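Local coordinates for extracellular solute-binding protein family 1 (Alicyclobacillus acidocaldarius subsp. acidocaldarius, PDB 4OVJ), which probably binds a solute outside the cell and delivers it to an ABC-type importer, as other members of its solute-binding family do, at residues E90-Y95 with G99-L104; S184-G189 with Q375-I380; P245-V250 with V265-E270; A323-G328 with T341-S346. All blocks are in the same frame, centred on the assembly; numbering follows the deposited sequence. Where two conformers were deposited one is given.

Contact 1: residues E90-Y95 with G99-L104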
loop_
_atom_site.group_PDB
_atom_site.type_symbol
_atom_site.label_atom_id
_atom_site.label_comp_id
_atom_site.label_asym_id
_atom_site.label_seq_id
_atom_site.Cartn_x
_atom_site.Cartn_y
_atom_site.Cartn_z
ATOM N N GLU A 90 4.403 11.626 -0.563
ATOM C CA GLU A 90 3.827 12.980 -0.569
ATOM C C GLU A 90 4.863 14.098 -0.805
ATOM O O GLU A 90 4.541 15.144 -1.394
ATOM C CB GLU A 90 3.096 13.234 0.763
ATOM C CG GLU A 90 2.554 14.653 0.920
ATOM C CD GLU A 90 1.696 14.857 2.159
ATOM O OE1 GLU A 90 1.615 13.944 3.017
ATOM O OE2 GLU A 90 1.105 15.955 2.273
ATOM N N TYR A 91 6.082 13.894 -0.320
ATOM C CA TYR A 91 7.092 14.946 -0.294
ATOM C C TYR A 91 8.278 14.757 -1.230
ATOM O O TYR A 91 9.083 15.680 -1.419
ATOM C CB TYR A 91 7.610 15.089 1.128
ATOM C CG TYR A 91 6.584 15.641 2.099
ATOM C CD1 TYR A 91 5.999 16.881 1.894
ATOM C CD2 TYR A 91 6.200 14.919 3.209
ATOM C CE1 TYR A 91 5.061 17.383 2.781
ATOM C CE2 TYR A 91 5.277 15.412 4.106
ATOM C CZ TYR A 91 4.709 16.637 3.891
ATOM O OH TYR A 91 3.791 17.109 4.793
ATOM N N ILE A 92 8.393 13.588 -1.842
ATOM C CA ILE A 92 9.587 13.282 -2.611
ATOM C C ILE A 92 9.745 14.225 -3.812
ATOM O O ILE A 92 10.863 14.644 -4.114
ATOM C CB ILE A 92 9.652 11.788 -3.017
ATOM C CG1 ILE A 92 11.036 11.456 -3.585
ATOM C CG2 ILE A 92 8.527 11.421 -3.975
ATOM C CD1 ILE A 92 11.309 9.970 -3.654
ATOM N N ASP A 93 8.638 14.594 -4.466
ATOM C CA ASP A 93 8.719 15.493 -5.618
ATOM C C ASP A 93 9.352 16.814 -5.210
ATOM O O ASP A 93 10.242 17.327 -5.906
ATOM C CB ASP A 93 7.337 15.756 -6.228
ATOM C CG ASP A 93 7.387 16.750 -7.385
ATOM O OD1 ASP A 93 7.774 16.342 -8.500
ATOM O OD2 ASP A 93 7.026 17.939 -7.181
ATOM N N ALA A 94 8.884 17.366 -4.095
ATOM C CA ALA A 94 9.359 18.673 -3.634
ATOM C C ALA A 94 10.860 18.642 -3.347
ATOM O O ALA A 94 11.614 19.488 -3.842
ATOM C CB ALA A 94 8.581 19.119 -2.410
ATOM N N TYR A 95 11.296 17.646 -2.570
ATOM C CA TYR A 95 12.716 17.522 -2.224
ATOM C C TYR A 95 13.588 17.279 -3.465
ATOM O O TYR A 95 14.667 17.858 -3.596
ATOM C CB TYR A 95 12.919 16.423 -1.175
ATOM C CG TYR A 95 12.596 16.901 0.224
ATOM C CD1 TYR A 95 11.310 16.831 0.725
ATOM C CD2 TYR A 95 13.574 17.457 1.031
ATOM C CE1 TYR A 95 11.007 17.277 2.008
ATOM C CE2 TYR A 95 13.278 17.912 2.306
ATOM C CZ TYR A 95 11.993 17.826 2.787
ATOM O OH TYR A 95 11.692 18.291 4.047
ATOM N N GLY A 99 16.512 19.815 -5.612
ATOM C CA GLY A 99 17.886 19.360 -5.721
ATOM C C GLY A 99 18.503 18.845 -4.429
ATOM O O GLY A 99 19.716 18.783 -4.298
ATOM N N GLN A 100 17.664 18.427 -3.489
ATOM C CA GLN A 100 18.139 17.987 -2.181
ATOM C C GLN A 100 18.426 16.476 -2.120
ATOM O O GLN A 100 18.971 15.997 -1.133
ATOM C CB GLN A 100 17.116 18.340 -1.100
ATOM C CG GLN A 100 16.729 19.810 -1.058
ATOM C CD GLN A 100 17.864 20.726 -0.653
ATOM O OE1 GLN A 100 19.000 20.312 -0.514
ATOM N NE2 GLN A 100 17.545 21.994 -0.454
ATOM N N LEU A 101 18.025 15.735 -3.147
ATOM C CA LEU A 101 18.137 14.279 -3.153
ATOM C C LEU A 101 19.074 13.781 -4.245
ATOM O O LEU A 101 18.999 14.210 -5.405
ATOM C CB LEU A 101 16.756 13.643 -3.324
ATOM C CG LEU A 101 15.694 14.049 -2.300
ATOM C CD1 LEU A 101 14.389 13.295 -2.530
ATOM C CD2 LEU A 101 16.192 13.817 -0.889
ATOM N N LEU A 102 19.933 12.840 -3.859
ATOM C CA LEU A 102 20.868 12.208 -4.765
ATOM C C LEU A 102 20.135 11.342 -5.777
ATOM O O LEU A 102 19.240 10.577 -5.428
ATOM C CB LEU A 102 21.856 11.346 -3.982
ATOM C CG LEU A 102 23.056 10.800 -4.735
ATOM C CD1 LEU A 102 23.986 11.924 -5.133
ATOM C CD2 LEU A 102 23.780 9.811 -3.845
ATOM N N ASN A 103 20.519 11.467 -7.037
ATOM C CA ASN A 103 19.998 10.589 -8.080
ATOM C C ASN A 103 20.650 9.219 -7.932
ATOM O O ASN A 103 21.869 9.071 -8.088
ATOM C CB ASN A 103 20.253 11.176 -9.474
ATOM C CG ASN A 103 19.550 10.409 -10.580
ATOM O OD1 ASN A 103 18.990 9.338 -10.374
ATOM N ND2 ASN A 103 19.599 10.959 -11.773
ATOM N N LEU A 104 19.824 8.230 -7.608
ATOM C CA LEU A 104 20.259 6.870 -7.335
ATOM C C LEU A 104 20.245 5.978 -8.563
ATOM O O LEU A 104 20.639 4.811 -8.483
ATOM C CB LEU A 104 19.361 6.245 -6.240
ATOM C CG LEU A 104 19.172 7.074 -4.965
ATOM C CD1 LEU A 104 18.200 6.384 -4.021
ATOM C CD2 LEU A 104 20.503 7.371 -4.296
#

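Contact 2: residues S184-G189 with Q375-I380. With SO4 (sulfate ion), chain B.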
loop_
_atom_site.group_PDB
_atom_site.type_symbol
_atom_site.label_atom_id
_atom_site.label_comp_id
_atom_site.label_asym_id
_atom_site.label_seq_id
_atom_site.Cartn_x
_atom_site.Cartn_y
_atom_site.Cartn_z
ATOM N N SER A 184 -14.940 1.643 -1.249
ATOM C CA SER A 184 -14.191 2.726 -0.646
ATOM C C SER A 184 -13.555 3.487 -1.781
ATOM O O SER A 184 -13.461 2.990 -2.915
ATOM C CB SER A 184 -13.099 2.193 0.285
ATOM O OG SER A 184 -12.060 1.541 -0.444
ATOM N N TRP A 185 -13.083 4.678 -1.472
ATOM C CA TRP A 185 -12.418 5.508 -2.468
ATOM C C TRP A 185 -11.236 4.774 -3.091
ATOM O O TRP A 185 -11.058 4.805 -4.317
ATOM C CB TRP A 185 -11.977 6.780 -1.784
ATOM C CG TRP A 185 -11.338 7.866 -2.584
ATOM C CD1 TRP A 185 -10.197 8.517 -2.254
ATOM C CD2 TRP A 185 -11.837 8.511 -3.766
ATOM N NE1 TRP A 185 -9.932 9.500 -3.157
ATOM C CE2 TRP A 185 -10.921 9.530 -4.097
ATOM C CE3 TRP A 185 -12.948 8.317 -4.584
ATOM C CZ2 TRP A 185 -11.079 10.354 -5.226
ATOM C CZ3 TRP A 185 -13.122 9.143 -5.685
ATOM C CH2 TRP A 185 -12.191 10.152 -5.995
ATOM N N GLN A 186 -10.444 4.078 -2.278
ATOM C CA GLN A 186 -9.282 3.411 -2.842
ATOM C C GLN A 186 -9.634 2.118 -3.595
ATOM O O GLN A 186 -8.976 1.797 -4.588
ATOM C CB GLN A 186 -8.185 3.216 -1.789
ATOM C CG GLN A 186 -7.607 4.532 -1.240
ATOM C CD GLN A 186 -6.992 5.433 -2.305
ATOM O OE1 GLN A 186 -6.512 4.966 -3.336
ATOM N NE2 GLN A 186 -7.006 6.739 -2.057
ATOM N N THR A 187 -10.671 1.375 -3.203
ATOM C CA THR A 187 -11.052 0.247 -4.073
ATOM C C THR A 187 -11.681 0.753 -5.370
ATOM O O THR A 187 -11.537 0.122 -6.415
ATOM C CB THR A 187 -11.970 -0.810 -3.439
ATOM O OG1 THR A 187 -13.250 -0.254 -3.131
ATOM C CG2 THR A 187 -11.334 -1.422 -2.211
ATOM N N PHE A 188 -12.385 1.881 -5.311
ATOM C CA PHE A 188 -12.818 2.507 -6.540
ATOM C C PHE A 188 -11.609 2.913 -7.414
ATOM O O PHE A 188 -11.645 2.780 -8.636
ATOM C CB PHE A 188 -13.741 3.708 -6.316
ATOM C CG PHE A 188 -14.128 4.358 -7.601
ATOM C CD1 PHE A 188 -14.817 3.639 -8.562
ATOM C CD2 PHE A 188 -13.727 5.648 -7.895
ATOM C CE1 PHE A 188 -15.103 4.189 -9.793
ATOM C CE2 PHE A 188 -14.030 6.211 -9.120
ATOM C CZ PHE A 188 -14.717 5.484 -10.072
ATOM N N GLY A 189 -10.535 3.390 -6.786
ATOM C CA GLY A 189 -9.314 3.710 -7.509
ATOM C C GLY A 189 -8.801 2.552 -8.353
ATOM O O GLY A 189 -8.387 2.736 -9.485
ATOM N N GLN A 375 -4.198 18.001 -2.322
ATOM C CA GLN A 375 -4.344 18.285 -0.890
ATOM C C GLN A 375 -5.718 17.932 -0.317
ATOM O O GLN A 375 -5.830 17.569 0.856
ATOM C CB GLN A 375 -4.050 19.768 -0.626
ATOM C CG GLN A 375 -5.069 20.725 -1.226
ATOM C CD GLN A 375 -4.775 22.177 -0.897
ATOM O OE1 GLN A 375 -3.980 22.478 -0.010
ATOM N NE2 GLN A 375 -5.421 23.085 -1.614
ATOM N N HIS A 376 -6.750 18.026 -1.149
ATOM C CA HIS A 376 -8.135 17.773 -0.719
ATOM C C HIS A 376 -8.516 16.281 -0.668
ATOM O O HIS A 376 -9.678 15.958 -0.428
ATOM C CB HIS A 376 -9.116 18.514 -1.642
ATOM C CG HIS A 376 -9.013 20.009 -1.571
ATOM N ND1 HIS A 376 -9.131 20.709 -0.388
ATOM C CD2 HIS A 376 -8.822 20.936 -2.539
ATOM C CE1 HIS A 376 -9.004 22.002 -0.630
ATOM N NE2 HIS A 376 -8.818 22.167 -1.929
ATOM N N ASP A 377 -7.564 15.375 -0.886
ATOM C CA ASP A 377 -7.868 13.936 -0.954
ATOM C C ASP A 377 -8.595 13.376 0.263
ATOM O O ASP A 377 -9.518 12.577 0.111
ATOM C CB ASP A 377 -6.595 13.117 -1.194
ATOM C CG ASP A 377 -6.876 11.626 -1.348
ATOM O OD1 ASP A 377 -7.488 11.217 -2.354
ATOM O OD2 ASP A 377 -6.504 10.861 -0.440
ATOM N N LYS A 378 -8.176 13.781 1.464
ATOM C CA LYS A 378 -8.795 13.283 2.686
ATOM C C LYS A 378 -10.291 13.628 2.734
ATOM O O LYS A 378 -11.120 12.764 3.024
ATOM C CB LYS A 378 -8.057 13.814 3.920
ATOM C CG LYS A 378 -8.484 13.147 5.218
ATOM C CD LYS A 378 -7.428 13.303 6.307
ATOM C CE LYS A 378 -7.838 12.599 7.593
ATOM N NZ LYS A 378 -8.933 13.319 8.300
ATOM N N GLU A 379 -10.630 14.876 2.416
ATOM C CA GLU A 379 -12.026 15.321 2.383
ATOM C C GLU A 379 -12.814 14.599 1.297
ATOM O O GLU A 379 -13.929 14.142 1.534
ATOM C CB GLU A 379 -12.119 16.840 2.172
ATOM C CG GLU A 379 -13.557 17.345 2.130
ATOM C CD GLU A 379 -13.696 18.858 2.204
ATOM O OE1 GLU A 379 -12.669 19.572 2.250
ATOM O OE2 GLU A 379 -14.856 19.334 2.217
ATOM N N ILE A 380 -12.225 14.504 0.108
ATOM C CA ILE A 380 -12.863 13.830 -1.032
ATOM C C ILE A 380 -13.125 12.355 -0.718
ATOM O O ILE A 380 -14.194 11.834 -1.008
ATOM C CB ILE A 380 -12.028 13.996 -2.320
ATOM C CG1 ILE A 380 -12.056 15.471 -2.740
ATOM C CG2 ILE A 380 -12.592 13.131 -3.440
ATOM C CD1 ILE A 380 -11.205 15.820 -3.930
HETATM S S SO4 B . -9.343 1.063 1.905
HETATM O O1 SO4 B . -10.392 2.065 2.178
HETATM O O2 SO4 B . -8.055 1.717 1.561
HETATM O O3 SO4 B . -9.121 0.255 3.120
HETATM O O4 SO4 B . -9.805 0.189 0.807
HETATM O O HOH W 1 -5.769 9.052 -3.273
HETATM O O HOH W 2 -7.510 8.365 0.214
#

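Contact 3: residues P245-V250 with V265-E270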
loop_
_atom_site.group_PDB
_atom_site.type_symbol
_atom_site.label_atom_id
_atom_site.label_comp_id
_atom_site.label_asym_id
_atom_site.label_seq_id
_atom_site.Cartn_x
_atom_site.Cartn_y
_atom_site.Cartn_z
ATOM N N PRO A 245 -13.358 -5.556 15.714
ATOM C CA PRO A 245 -14.500 -6.423 16.068
ATOM C C PRO A 245 -15.813 -6.138 15.319
ATOM O O PRO A 245 -16.637 -7.020 15.212
ATOM C CB PRO A 245 -14.685 -6.161 17.559
ATOM C CG PRO A 245 -13.332 -5.783 18.041
ATOM C CD PRO A 245 -12.713 -4.996 16.917
ATOM N N THR A 246 -15.989 -4.924 14.794
ATOM C CA THR A 246 -17.166 -4.584 13.997
ATOM C C THR A 246 -17.133 -5.076 12.539
ATOM O O THR A 246 -18.108 -4.906 11.819
ATOM C CB THR A 246 -17.372 -3.065 13.952
ATOM O OG1 THR A 246 -16.209 -2.445 13.401
ATOM C CG2 THR A 246 -17.637 -2.529 15.346
ATOM N N ASP A 247 -16.007 -5.648 12.118
ATOM C CA ASP A 247 -15.845 -6.195 10.770
ATOM C C ASP A 247 -16.620 -7.513 10.701
ATOM O O ASP A 247 -16.367 -8.408 11.510
ATOM C CB ASP A 247 -14.349 -6.404 10.508
ATOM C CG ASP A 247 -14.042 -6.956 9.119
ATOM O OD1 ASP A 247 -14.951 -7.489 8.425
ATOM O OD2 ASP A 247 -12.851 -6.865 8.736
ATOM N N PRO A 248 -17.576 -7.644 9.755
ATOM C CA PRO A 248 -18.342 -8.908 9.716
ATOM C C PRO A 248 -17.498 -10.162 9.530
ATOM O O PRO A 248 -17.933 -11.260 9.907
ATOM C CB PRO A 248 -19.281 -8.750 8.522
ATOM C CG PRO A 248 -19.124 -7.378 8.011
ATOM C CD PRO A 248 -18.053 -6.659 8.768
HETATM N N MSE A 249 -16.320 -10.021 8.938
HETATM C CA MSE A 249 -15.441 -11.182 8.809
HETATM C C MSE A 249 -14.947 -11.639 10.163
HETATM O O MSE A 249 -14.897 -12.838 10.447
HETATM C CB MSE A 249 -14.295 -10.863 7.869
HETATM C CG MSE A 249 -13.843 -12.190 7.310
HETATM SE SE MSE A 249 -12.569 -11.858 5.893
HETATM C CE MSE A 249 -12.145 -13.759 5.731
ATOM N N VAL A 250 -14.598 -10.687 11.024
ATOM C CA VAL A 250 -14.189 -10.989 12.402
ATOM C C VAL A 250 -15.335 -11.617 13.199
ATOM O O VAL A 250 -15.114 -12.472 14.067
ATOM C CB VAL A 250 -13.647 -9.710 13.091
ATOM C CG1 VAL A 250 -13.382 -9.936 14.564
ATOM C CG2 VAL A 250 -12.376 -9.243 12.391
ATOM N N VAL A 265 -2.581 -10.805 8.804
ATOM C CA VAL A 265 -2.028 -11.226 10.095
ATOM C C VAL A 265 -3.031 -10.932 11.207
ATOM O O VAL A 265 -3.349 -11.812 12.008
ATOM C CB VAL A 265 -0.675 -10.548 10.395
ATOM C CG1 VAL A 265 -0.277 -10.741 11.855
ATOM C CG2 VAL A 265 0.388 -11.092 9.454
ATOM N N SER A 266 -3.539 -9.703 11.235
ATOM C CA SER A 266 -4.554 -9.304 12.214
ATOM C C SER A 266 -5.817 -10.146 12.111
ATOM O O SER A 266 -6.319 -10.631 13.114
ATOM C CB SER A 266 -4.938 -7.827 12.047
ATOM O OG SER A 266 -3.829 -6.998 12.293
ATOM N N LEU A 267 -6.338 -10.302 10.900
ATOM C CA LEU A 267 -7.553 -11.086 10.700
ATOM C C LEU A 267 -7.358 -12.518 11.150
ATOM O O LEU A 267 -8.194 -13.074 11.849
ATOM C CB LEU A 267 -7.995 -11.075 9.241
ATOM C CG LEU A 267 -8.597 -9.757 8.799
ATOM C CD1 LEU A 267 -8.657 -9.720 7.286
ATOM C CD2 LEU A 267 -9.984 -9.523 9.409
ATOM N N GLN A 268 -6.251 -13.127 10.759
ATOM C CA GLN A 268 -6.047 -14.525 11.101
ATOM C C GLN A 268 -5.927 -14.734 12.610
ATOM O O GLN A 268 -6.361 -15.762 13.122
ATOM C CB GLN A 268 -4.825 -15.108 10.388
ATOM C CG GLN A 268 -4.667 -16.609 10.571
ATOM C CD GLN A 268 -5.781 -17.413 9.918
ATOM O OE1 GLN A 268 -5.679 -17.784 8.749
ATOM N NE2 GLN A 268 -6.853 -17.675 10.663
ATOM N N SER A 269 -5.368 -13.752 13.313
ATOM C CA SER A 269 -5.242 -13.802 14.783
ATOM C C SER A 269 -6.587 -13.806 15.504
ATOM O O SER A 269 -6.651 -14.173 16.677
ATOM C CB SER A 269 -4.386 -12.633 15.315
ATOM O OG SER A 269 -5.122 -11.417 15.339
ATOM N N GLU A 270 -7.650 -13.392 14.815
ATOM C CA GLU A 270 -8.971 -13.222 15.425
ATOM C C GLU A 270 -9.891 -14.415 15.190
ATOM O O GLU A 270 -11.006 -14.412 15.684
ATOM C CB GLU A 270 -9.650 -11.961 14.864
ATOM C CG GLU A 270 -8.950 -10.659 15.235
ATOM C CD GLU A 270 -9.110 -10.277 16.696
ATOM O OE1 GLU A 270 -9.993 -10.836 17.391
ATOM O OE2 GLU A 270 -8.353 -9.399 17.157
HETATM O O HOH W 3 -13.411 -14.128 14.621
#

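Contact 4: residues A323-G328 with T341-S346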
loop_
_atom_site.group_PDB
_atom_site.type_symbol
_atom_site.label_atom_id
_atom_site.label_comp_id
_atom_site.label_asym_id
_atom_site.label_seq_id
_atom_site.Cartn_x
_atom_site.Cartn_y
_atom_site.Cartn_z
ATOM N N ALA A 323 19.273 -7.037 8.485
ATOM C CA ALA A 323 18.389 -5.887 8.463
ATOM C C ALA A 323 16.935 -6.318 8.364
ATOM O O ALA A 323 16.086 -5.784 9.065
ATOM C CB ALA A 323 18.731 -4.957 7.313
ATOM N N GLY A 324 16.649 -7.273 7.483
ATOM C CA GLY A 324 15.283 -7.734 7.266
ATOM C C GLY A 324 14.662 -8.300 8.521
ATOM O O GLY A 324 13.510 -8.015 8.823
ATOM N N LYS A 325 15.440 -9.097 9.254
ATOM C CA LYS A 325 14.993 -9.652 10.530
ATOM C C LYS A 325 14.743 -8.562 11.570
ATOM O O LYS A 325 13.739 -8.584 12.287
ATOM C CB LYS A 325 15.997 -10.686 11.036
ATOM C CG LYS A 325 15.948 -11.966 10.225
ATOM C CD LYS A 325 16.923 -13.023 10.721
ATOM C CE LYS A 325 16.844 -14.267 9.845
ATOM N NZ LYS A 325 17.890 -15.265 10.208
ATOM N N ALA A 326 15.638 -7.585 11.625
ATOM C CA ALA A 326 15.488 -6.477 12.565
ATOM C C ALA A 326 14.262 -5.630 12.234
ATOM O O ALA A 326 13.478 -5.294 13.122
ATOM C CB ALA A 326 16.735 -5.614 12.560
ATOM N N LEU A 327 14.103 -5.290 10.953
ATOM C CA LEU A 327 13.022 -4.396 10.515
ATOM C C LEU A 327 11.659 -5.057 10.575
ATOM O O LEU A 327 10.646 -4.389 10.833
ATOM C CB LEU A 327 13.288 -3.903 9.089
ATOM C CG LEU A 327 14.477 -2.950 8.964
ATOM C CD1 LEU A 327 14.782 -2.681 7.505
ATOM C CD2 LEU A 327 14.220 -1.644 9.701
ATOM N N GLY A 328 11.638 -6.363 10.332
ATOM C CA GLY A 328 10.404 -7.135 10.333
ATOM C C GLY A 328 9.386 -6.649 9.322
ATOM O O GLY A 328 9.742 -6.245 8.205
ATOM N N THR A 341 12.539 -14.087 0.394
ATOM C CA THR A 341 12.892 -15.517 0.266
ATOM C C THR A 341 13.523 -16.052 1.553
ATOM O O THR A 341 13.139 -17.121 2.059
ATOM C CB THR A 341 13.808 -15.765 -0.954
ATOM O OG1 THR A 341 13.106 -15.414 -2.153
ATOM C CG2 THR A 341 14.220 -17.242 -1.056
ATOM N N GLN A 342 14.474 -15.302 2.091
ATOM C CA GLN A 342 15.184 -15.726 3.290
ATOM C C GLN A 342 14.296 -15.685 4.539
ATOM O O GLN A 342 14.415 -16.544 5.416
ATOM C CB GLN A 342 16.471 -14.913 3.453
ATOM C CG GLN A 342 17.438 -15.186 2.306
ATOM C CD GLN A 342 18.727 -14.389 2.382
ATOM O OE1 GLN A 342 18.977 -13.509 1.554
ATOM N NE2 GLN A 342 19.560 -14.705 3.366
ATOM N N LEU A 343 13.390 -14.717 4.617
ATOM C CA LEU A 343 12.475 -14.646 5.756
ATOM C C LEU A 343 11.367 -15.717 5.667
ATOM O O LEU A 343 10.877 -16.201 6.708
ATOM C CB LEU A 343 11.863 -13.255 5.899
ATOM C CG LEU A 343 12.763 -12.121 6.397
ATOM C CD1 LEU A 343 11.955 -10.837 6.370
ATOM C CD2 LEU A 343 13.306 -12.337 7.797
HETATM N N MSE A 344 10.987 -16.091 4.441
HETATM C CA MSE A 344 10.035 -17.209 4.226
HETATM C C MSE A 344 10.614 -18.509 4.715
HETATM O O MSE A 344 9.888 -19.345 5.286
HETATM C CB MSE A 344 9.626 -17.364 2.749
HETATM C CG MSE A 344 8.370 -16.535 2.511
HETATM SE SE MSE A 344 7.698 -16.539 0.651
HETATM C CE MSE A 344 9.215 -15.767 -0.339
ATOM N N ALA A 345 11.912 -18.702 4.489
ATOM C CA ALA A 345 12.614 -19.911 4.936
ATOM C C ALA A 345 12.672 -19.985 6.456
ATOM O O ALA A 345 12.561 -21.068 7.034
ATOM C CB ALA A 345 14.025 -19.958 4.356
ATOM N N SER A 346 12.852 -18.830 7.094
ATOM C CA SER A 346 12.940 -18.746 8.547
ATOM C C SER A 346 12.736 -17.318 9.045
ATOM O O SER A 346 13.419 -16.389 8.592
ATOM C CB SER A 346 14.302 -19.253 9.017
ATOM O OG SER A 346 14.520 -18.926 10.376
#

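Contact 1: residues E90-Y95 with G99-L104
A Schellman-type helix end, backed by a buried apolar cluster, joins I92 and Y95 of helix 92-98 to the chain that leaves it at G99-L104. The turn is fixed by Q100 N, which donates to Y95 O across 3.1 Å, with an N-H...O angle of 160°. G99 reverses the chain with a positive phi of 89°, a value at which a side chain would press on the preceding carbonyl oxygen. Two residues on, L101 turns its side chain back toward the helix. Its CD1 comes within 3.7 Å of Y95 CB, touching the root of the tyrosine rather than its ring. The same methyl reaches I92 CG1 at 4.0 Å, and the two side chains cross at nearly a right angle. I92 can offer this branch because CG1 stands trans to its backbone N (chi1 -169°). Q100 CB meets the Y95 ring at its edge, near the ring plane, while the amide end of Q100 leads away. With an alanine in place of L101, Y95 CB and I92 CG1 would probably lose their common partner and a gap would open against the first turn of helix 92-98. The cluster lies against the sheet, where L101 also packs on M85, Y130 and S299 and I92 on M87, while Y95 leans on L72 and S73 of helix 65-77.

Contact 2: residues S184-G189 with Q375-I380
W185 and D377 both extend trans to the main-chain nitrogen (chi1 -176° and -177°), which sends indole and carboxylate out to meet. W185 NE1 donates to D377 OD1 across 3.1 Å. The oxygen sits in the plane of the indole, at its edge, and is met on its syn side, though from somewhat out of the carboxylate plane. Ring and carboxylate planes are 37° apart. I380, one turn along, brings CG2 obliquely to the six-membered ring, 3.6 Å from W185 CZ2, in an off-centre CH-pi contact. Two waters extend the bridge: both accept from Q186 NE2, one donating to D377 OD1, the other to D377 OD2. Y200 OH is also hydrogen-bonded to D377 OD1, so indole, water and tyrosine share this oxygen. A leucine in place of W185 has no side-chain N-H to offer, and would probably leave D377 OD1 one partner short and I380 CG2 without its aromatic neighbour. S184 and T187 form a capping box at the start of helix 185-194, beside a sulfate probably from the crystallisation liquor. The contact joins helix 185-194 to helix 377-392, whose F384 meets the indole, as does F405 of helix 398-414, while Y139 of strand 128-144 touches Q186.

Contact 3: residues P245-V250 with V265-E270
One methyl of L267, CD2, meets both V250 and D247, whose side chains are differently inclined to the leucine. V250 and L267 cross obliquely, with V250 CG2 3.8 Å from L267 CD2, the main apolar touch. V250 presents that branch because CG2 lies trans to the carbonyl carbon and beside the backbone N. D247 crosses the leucine at about a right angle, and its OD2 stands 4.0 Å from L267 CD2, a van der Waals approach without polar character. Toward the surface, V250 CG1 is only loosely matched by E270 CB, 4.3 Å away. No direct hydrogen bond links the two segments. The polar work of D247 is done elsewhere: OD1 accepts from M249 N at 2.9 Å, from above the carboxylate plane, and also from N180, while OD2 accepts from A243 N. E257 brings a second acid close to OD2, which could favour a proton shared between them. L267 also packs on A243 and on L275 of strand 275-278. The D247 to M249 bond closes an Asx turn, a motif that ties an aspartate to the backbone two residues on; here it shapes the loop that rests against helix 263-269, beside the mixed sheet.

Contact 4: residues A323-G328 with T341-S346
L343 and K325 slide past each other in opposite directions where helix 321-327 meets helix 337-345, and the close packing of the contact is concentrated there. L343 CD2 lies 3.6 Å from K325 CG, against the aliphatic base of the lysine rather than its charge. The other methyl, CD1, comes to 4.0 Å from G324 O. This carbonyl is already engaged by its own helix, accepting from G328 N at 2.9 Å, so the leucine touches a backbone oxygen whose polar need is met. At G324, which has no side chain, the leucine meets the main chain itself. L343 also packs on F356 of helix 350-365, so it is buried between its own helix and two others. The outer part is much slacker. K325 runs fully extended beyond CG, and the chain passes L343 toward the C-terminal end of helix 337-345. There K325 CE is 4.2 Å from S346 O, a distance of simple proximity. Both K325 and S346 are exposed, and the ammonium end of the lysine is carried toward the surface. Helix 321-327 turns its A326 to A43 and A44 of helix 35-51. With no hydrogen bond or salt bridge between the two segments, the chemistry implies cohesion from dispersion and burial of the leucine, with the lysine contributing its methylenes.

Overall arrangement
Contact 1 is the most buried of the four and closes locally, at a helix end; contacts 2, 3 and 4 are partly buried, and contact 2 joins helices far apart in sequence. Contacts 3 and 4 both fall in the chain between the segments of contact 2. Contacts 1 and 3 lie on opposite sides of the chain's centre, with their own centres about 38 Å apart. None touches another, yet they share neighbours: strand 128-144 borders contacts 1 and 2, helix 350-365 borders contacts 3 and 4. Direct hydrogen bonds cross contacts 1 and 2, by backbone and by side chain respectively, whereas contacts 3 and 4 have none and rest mainly on the packing of a leucine.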